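Side-chain contacts in Alpha/beta hydrolase (Streptomyces albidoflavus, PDB 6KSU), which probably cyclises non-ribosomal peptides by macrolactamization, as a stand-alone cyclase related to the penicillin-binding proteins and beta-lactamases: residues Arg43-Gln48 and Glu238-Val243; Arg204-Glu209 and Leu264-Arg269. All coordinates share one frame; numbering follows the deposited sequence.

Contact 1: residues Arg43-Gln48 and Glu238-Val243; sequences RVTGAQ and ERAEHV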
loop_
_atom_site.group_PDB
_atom_site.type_symbol
_atom_site.label_atom_id
_atom_site.label_comp_id
_atom_site.label_asym_id
_atom_site.label_seq_id
_atom_site.Cartn_x
_atom_site.Cartn_y
_atom_site.Cartn_z
ATOM N N ARG A 43 -18.637 -9.882 -10.849
ATOM C CA ARG A 43 -19.281 -10.600 -9.747
ATOM C C ARG A 43 -18.558 -10.403 -8.411
ATOM O O ARG A 43 -18.237 -11.348 -7.687
ATOM C CB ARG A 43 -19.450 -12.071 -10.100
ATOM C CG ARG A 43 -20.560 -12.264 -11.134
ATOM C CD ARG A 43 -21.364 -13.541 -10.877
ATOM N NE ARG A 43 -20.514 -14.673 -10.516
ATOM C CZ ARG A 43 -19.557 -15.170 -11.294
ATOM N NH1 ARG A 43 -19.329 -14.650 -12.493
ATOM N NH2 ARG A 43 -18.830 -16.195 -10.874
ATOM N N VAL A 44 -18.357 -9.127 -8.068
ATOM C CA VAL A 44 -17.904 -8.744 -6.737
ATOM C C VAL A 44 -19.022 -8.944 -5.723
ATOM O O VAL A 44 -20.171 -8.556 -5.965
ATOM C CB VAL A 44 -17.436 -7.284 -6.767
ATOM C CG1 VAL A 44 -16.968 -6.862 -5.406
ATOM C CG2 VAL A 44 -16.312 -7.144 -7.817
ATOM N N THR A 45 -18.689 -9.554 -4.577
ATOM C CA THR A 45 -19.687 -9.759 -3.527
ATOM C C THR A 45 -20.328 -8.446 -3.095
ATOM O O THR A 45 -21.559 -8.340 -3.018
ATOM C CB THR A 45 -19.087 -10.461 -2.306
ATOM O OG1 THR A 45 -18.423 -11.664 -2.716
ATOM C CG2 THR A 45 -20.209 -10.849 -1.338
ATOM N N GLY A 46 -19.511 -7.437 -2.804
ATOM C CA GLY A 46 -19.986 -6.136 -2.360
ATOM C C GLY A 46 -18.886 -5.119 -2.556
ATOM O O GLY A 46 -17.697 -5.457 -2.634
ATOM N N ALA A 47 -19.289 -3.858 -2.664
ATOM C CA ALA A 47 -18.295 -2.838 -2.963
ATOM C C ALA A 47 -18.831 -1.482 -2.557
ATOM O O ALA A 47 -20.046 -1.269 -2.453
ATOM C CB ALA A 47 -17.907 -2.856 -4.456
ATOM N N GLN A 48 -17.899 -0.572 -2.301
ATOM C CA GLN A 48 -18.216 0.836 -2.112
ATOM C C GLN A 48 -17.304 1.637 -3.016
ATOM O O GLN A 48 -16.124 1.305 -3.163
ATOM C CB GLN A 48 -18.026 1.322 -0.665
ATOM C CG GLN A 48 -18.819 0.586 0.386
ATOM C CD GLN A 48 -18.277 0.860 1.788
ATOM O OE1 GLN A 48 -17.080 1.080 1.972
ATOM N NE2 GLN A 48 -19.167 0.863 2.781
ATOM N N GLU A 238 -20.546 -21.141 -7.846
ATOM C CA GLU A 238 -21.334 -20.228 -8.656
ATOM C C GLU A 238 -21.165 -18.766 -8.245
ATOM O O GLU A 238 -21.413 -17.869 -9.062
ATOM C CB GLU A 238 -22.812 -20.628 -8.553
ATOM C CG GLU A 238 -23.742 -19.775 -9.358
ATOM C CD GLU A 238 -25.042 -19.507 -8.635
ATOM O OE1 GLU A 238 -25.859 -20.449 -8.455
ATOM O OE2 GLU A 238 -25.224 -18.338 -8.238
ATOM N N ARG A 239 -20.766 -18.509 -7.000
ATOM C CA ARG A 239 -20.563 -17.165 -6.487
ATOM C C ARG A 239 -19.409 -17.226 -5.499
ATOM O O ARG A 239 -19.122 -18.280 -4.928
ATOM C CB ARG A 239 -21.831 -16.609 -5.796
ATOM C CG ARG A 239 -22.044 -17.157 -4.379
ATOM C CD ARG A 239 -23.402 -16.766 -3.797
ATOM N NE ARG A 239 -23.954 -17.776 -2.891
ATOM C CZ ARG A 239 -25.016 -17.578 -2.108
ATOM N NH1 ARG A 239 -25.644 -16.409 -2.102
ATOM N NH2 ARG A 239 -25.453 -18.549 -1.323
ATOM N N ALA A 240 -18.756 -16.078 -5.292
ATOM C CA ALA A 240 -17.673 -15.997 -4.317
ATOM C C ALA A 240 -18.209 -16.321 -2.921
ATOM O O ALA A 240 -19.275 -15.848 -2.532
ATOM C CB ALA A 240 -17.024 -14.602 -4.358
ATOM N N GLU A 241 -17.483 -17.137 -2.163
ATOM C CA GLU A 241 -17.918 -17.487 -0.820
ATOM C C GLU A 241 -16.900 -16.973 0.193
ATOM O O GLU A 241 -15.774 -16.634 -0.161
ATOM C CB GLU A 241 -18.127 -19.008 -0.664
ATOM C CG GLU A 241 -18.273 -19.521 0.798
ATOM C CD GLU A 241 -19.488 -18.971 1.573
ATOM O OE1 GLU A 241 -19.513 -17.770 1.951
ATOM O OE2 GLU A 241 -20.433 -19.759 1.806
ATOM N N HIS A 242 -17.342 -16.862 1.451
ATOM C CA HIS A 242 -16.499 -16.465 2.578
ATOM C C HIS A 242 -15.109 -17.089 2.495
ATOM O O HIS A 242 -14.958 -18.277 2.191
ATOM C CB HIS A 242 -17.172 -16.876 3.889
ATOM C CG HIS A 242 -16.350 -16.602 5.105
ATOM N ND1 HIS A 242 -16.261 -15.351 5.682
ATOM C CD2 HIS A 242 -15.563 -17.415 5.846
ATOM C CE1 HIS A 242 -15.465 -15.412 6.736
ATOM N NE2 HIS A 242 -15.024 -16.652 6.853
ATOM N N VAL A 243 -14.090 -16.270 2.748
ATOM C CA VAL A 243 -12.716 -16.741 2.842
ATOM C C VAL A 243 -12.146 -16.213 4.149
ATOM O O VAL A 243 -12.336 -15.037 4.499
ATOM C CB VAL A 243 -11.859 -16.327 1.621
ATOM C CG1 VAL A 243 -11.533 -14.861 1.625
ATOM C CG2 VAL A 243 -10.576 -17.157 1.544
#
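R43 reaches with its guanidinium group for the backbone of E238, and two residues on T45 meets A240; the two segments bury 145 Å² between them. From CB, which points toward 238-243, the arginine chain sets CG beside its own backbone N (chi1 -73°). It then bends at chi2 and again at chi3 (-42°), and that double bend turns the head to the opposite segment while CG and CD meet nothing of it. At the head, NE and NH2 of R43 are each 3.6 Å from the carbonyl O of E238, which lies obliquely to the guanidinium plane, with CZ at 4.0 Å. No hydrogen bond forms across the segments, so the interaction is a loose polar one. The carboxylate of E238 stays apart, its OE2 6.4 Å from R43 NE, and at most a long-range attraction is plausible. In the second pair, OG1 of T45 lies 3.6 Å from CB of A240, a van der Waals contact. Both residues also touch H231 of strand 231-232. R43 has positive phi (49°) and ends helix 23-41 in a Schellman motif, from which the chain passes through T45 into strand 46-53. This is surface packing of the loop leading into the short strand 241-242, part of a two-stranded antiparallel sheet, against the helix-to-strand turn of a beta-lactamase-type domain.

Contact 2: residues Arg204-Glu209 and Leu264-Arg269; sequences RPLGIE and LVTAAR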
loop_
_atom_site.group_PDB
_atom_site.type_symbol
_atom_site.label_atom_id
_atom_site.label_comp_id
_atom_site.label_asym_id
_atom_site.label_seq_id
_atom_site.Cartn_x
_atom_site.Cartn_y
_atom_site.Cartn_z
ATOM N N ARG A 204 -11.320 10.094 15.033
ATOM C CA ARG A 204 -12.411 10.789 15.718
ATOM C C ARG A 204 -12.666 12.189 15.169
ATOM O O ARG A 204 -13.811 12.471 14.772
ATOM C CB ARG A 204 -12.164 10.804 17.232
ATOM C CG ARG A 204 -13.342 11.452 18.015
ATOM C CD ARG A 204 -13.444 11.045 19.492
ATOM N NE ARG A 204 -12.921 9.710 19.783
ATOM C CZ ARG A 204 -12.083 9.445 20.786
ATOM N NH1 ARG A 204 -11.687 10.426 21.599
ATOM N NH2 ARG A 204 -11.640 8.204 20.986
ATOM N N PRO A 205 -11.686 13.106 15.117
ATOM C CA PRO A 205 -11.987 14.436 14.558
ATOM C C PRO A 205 -12.412 14.400 13.105
ATOM O O PRO A 205 -13.084 15.338 12.663
ATOM C CB PRO A 205 -10.679 15.224 14.739
ATOM C CG PRO A 205 -9.634 14.236 15.090
ATOM C CD PRO A 205 -10.328 13.051 15.689
ATOM N N LEU A 206 -12.074 13.346 12.347
ATOM C CA LEU A 206 -12.544 13.256 10.967
ATOM C C LEU A 206 -13.983 12.760 10.876
ATOM O O LEU A 206 -14.619 12.918 9.827
ATOM C CB LEU A 206 -11.622 12.336 10.134
ATOM C CG LEU A 206 -10.196 12.815 9.756
ATOM C CD1 LEU A 206 -9.356 11.670 9.184
ATOM C CD2 LEU A 206 -10.186 14.003 8.784
ATOM N N GLY A 207 -14.518 12.181 11.941
ATOM C CA GLY A 207 -15.839 11.594 11.884
ATOM C C GLY A 207 -15.852 10.131 11.518
ATOM O O GLY A 207 -16.927 9.599 11.212
ATOM N N ILE A 208 -14.696 9.462 11.562
ATOM C CA ILE A 208 -14.566 8.069 11.138
ATOM C C ILE A 208 -14.804 7.169 12.338
ATOM O O ILE A 208 -14.102 7.272 13.349
ATOM C CB ILE A 208 -13.186 7.780 10.524
ATOM C CG1 ILE A 208 -13.001 8.510 9.192
ATOM C CG2 ILE A 208 -13.040 6.300 10.233
ATOM C CD1 ILE A 208 -11.531 8.764 8.864
ATOM N N GLU A 209 -15.772 6.275 12.222
ATOM C CA GLU A 209 -15.948 5.259 13.242
ATOM C C GLU A 209 -14.769 4.288 13.209
ATOM O O GLU A 209 -14.553 3.618 12.192
ATOM C CB GLU A 209 -17.250 4.512 13.055
ATOM C CG GLU A 209 -17.397 3.393 14.075
ATOM C CD GLU A 209 -18.824 2.905 14.242
ATOM O OE1 GLU A 209 -19.665 3.162 13.338
ATOM O OE2 GLU A 209 -19.084 2.247 15.280
ATOM N N LEU A 264 -12.102 7.033 3.558
ATOM C CA LEU A 264 -10.832 7.291 2.889
ATOM C C LEU A 264 -10.871 8.591 2.108
ATOM O O LEU A 264 -9.867 9.315 2.049
ATOM C CB LEU A 264 -10.467 6.147 1.943
ATOM C CG LEU A 264 -10.067 4.789 2.509
ATOM C CD1 LEU A 264 -9.803 3.820 1.346
ATOM C CD2 LEU A 264 -8.831 4.880 3.394
ATOM N N VAL A 265 -12.000 8.878 1.458
ATOM C CA VAL A 265 -12.145 10.161 0.769
ATOM C C VAL A 265 -12.088 11.309 1.779
ATOM O O VAL A 265 -11.462 12.347 1.533
ATOM C CB VAL A 265 -13.447 10.173 -0.058
ATOM C CG1 VAL A 265 -13.754 11.555 -0.596
ATOM C CG2 VAL A 265 -13.353 9.165 -1.215
ATOM N N THR A 266 -12.692 11.118 2.950
ATOM C CA THR A 266 -12.675 12.168 3.960
ATOM C C THR A 266 -11.246 12.472 4.395
ATOM O O THR A 266 -10.837 13.634 4.445
ATOM C CB THR A 266 -13.538 11.743 5.144
ATOM O OG1 THR A 266 -14.899 11.545 4.696
ATOM C CG2 THR A 266 -13.474 12.778 6.271
ATOM N N ALA A 267 -10.451 11.426 4.669
ATOM C CA ALA A 267 -9.052 11.619 5.053
ATOM C C ALA A 267 -8.234 12.269 3.940
ATOM O O ALA A 267 -7.209 12.896 4.211
ATOM C CB ALA A 267 -8.426 10.283 5.458
ATOM N N ALA A 268 -8.665 12.132 2.690
ATOM C CA ALA A 268 -8.016 12.807 1.574
ATOM C C ALA A 268 -8.396 14.278 1.467
ATOM O O ALA A 268 -7.691 15.034 0.783
ATOM C CB ALA A 268 -8.362 12.090 0.261
ATOM N N ARG A 269 -9.484 14.707 2.132
ATOM C CA ARG A 269 -9.960 16.077 1.958
ATOM C C ARG A 269 -8.891 17.128 2.232
ATOM O O ARG A 269 -8.751 18.041 1.404
ATOM C CB ARG A 269 -11.217 16.305 2.815
ATOM C CG ARG A 269 -12.420 15.442 2.384
ATOM C CD ARG A 269 -13.076 15.971 1.123
ATOM N NE ARG A 269 -13.264 17.420 1.164
ATOM C CZ ARG A 269 -14.347 18.019 1.647
ATOM N NH1 ARG A 269 -15.347 17.287 2.124
ATOM N NH2 ARG A 269 -14.430 19.348 1.640
#
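The C-terminal end of helix 194-206 packs here against helix 261-268, within the beta-lactamase-type domain. L206 on the first helix faces T266 and A267 on the second; the nearest CA pair, L206 and A267, is 7.1 Å apart, and 166 Å² is buried in all. The leucine's CB points toward the other segment, its CG stands beside its backbone N (chi1 -71°), and CD1 extends onward, anti to CA (chi2 169°). Together these torsions bring CD1 of L206 alongside A267, 4.1 Å from its CB and equally far from its CA, an apolar contact. A267 also meets F87, L88 and E91 of helix 85-98, so its small methyl is shared between L206 and a third helix. T266 comes from the neighbouring position on its helix. Its methyl CG2, anti to the backbone N, touches the carbonyl of L206, with CG2 3.7 Å from O, and lies 4.3 Å from L206 CB. The hydroxyl takes no part in this contact: OG1 of T266 is hydrogen-bonded to the carbonyl O of T262, one turn back in its own helix. No hydrogen bond joins the two segments, and the association rests on van der Waals packing. The backbone turns away directly after L206. G207 adopts positive phi (92°) in a Schellman motif, with its N donating to the O of R204 at 2.9 Å, and the chain reverses so that CB of I208 also points toward helix 261-268. On the far side of that helix, L264, V265 and A268 pack on strands 332-339 and 344-350. Helix 261-268 is thus sandwiched between a Schellman-capped helix end and the central antiparallel sheet, the layered alpha-beta packing of the serine beta-lactamase and penicillin-binding protein fold.

How the contacts relate
The centres of the two contacts lie 26 Å apart and their nearest atoms about 8 Å apart, so they do not touch. Along the chain the segments alternate: 43-48, 204-209, 238-243, 264-269. All four belong to the beta-lactamase-like region of the chain. The element common to both is the seven-stranded antiparallel sheet: contact 1 sits where the chain enters its strand 46-53, whereas contact 2 includes the helix that packs on its strands 332-339 and 344-350. The alternation shows that segments distant in sequence are interleaved around the same sheet, 46-53 lying next to 344-350 in it. Contact 2 also meets helix 85-98 through A267 and L264, while contact 1 is a surface contact beside helix 23-41.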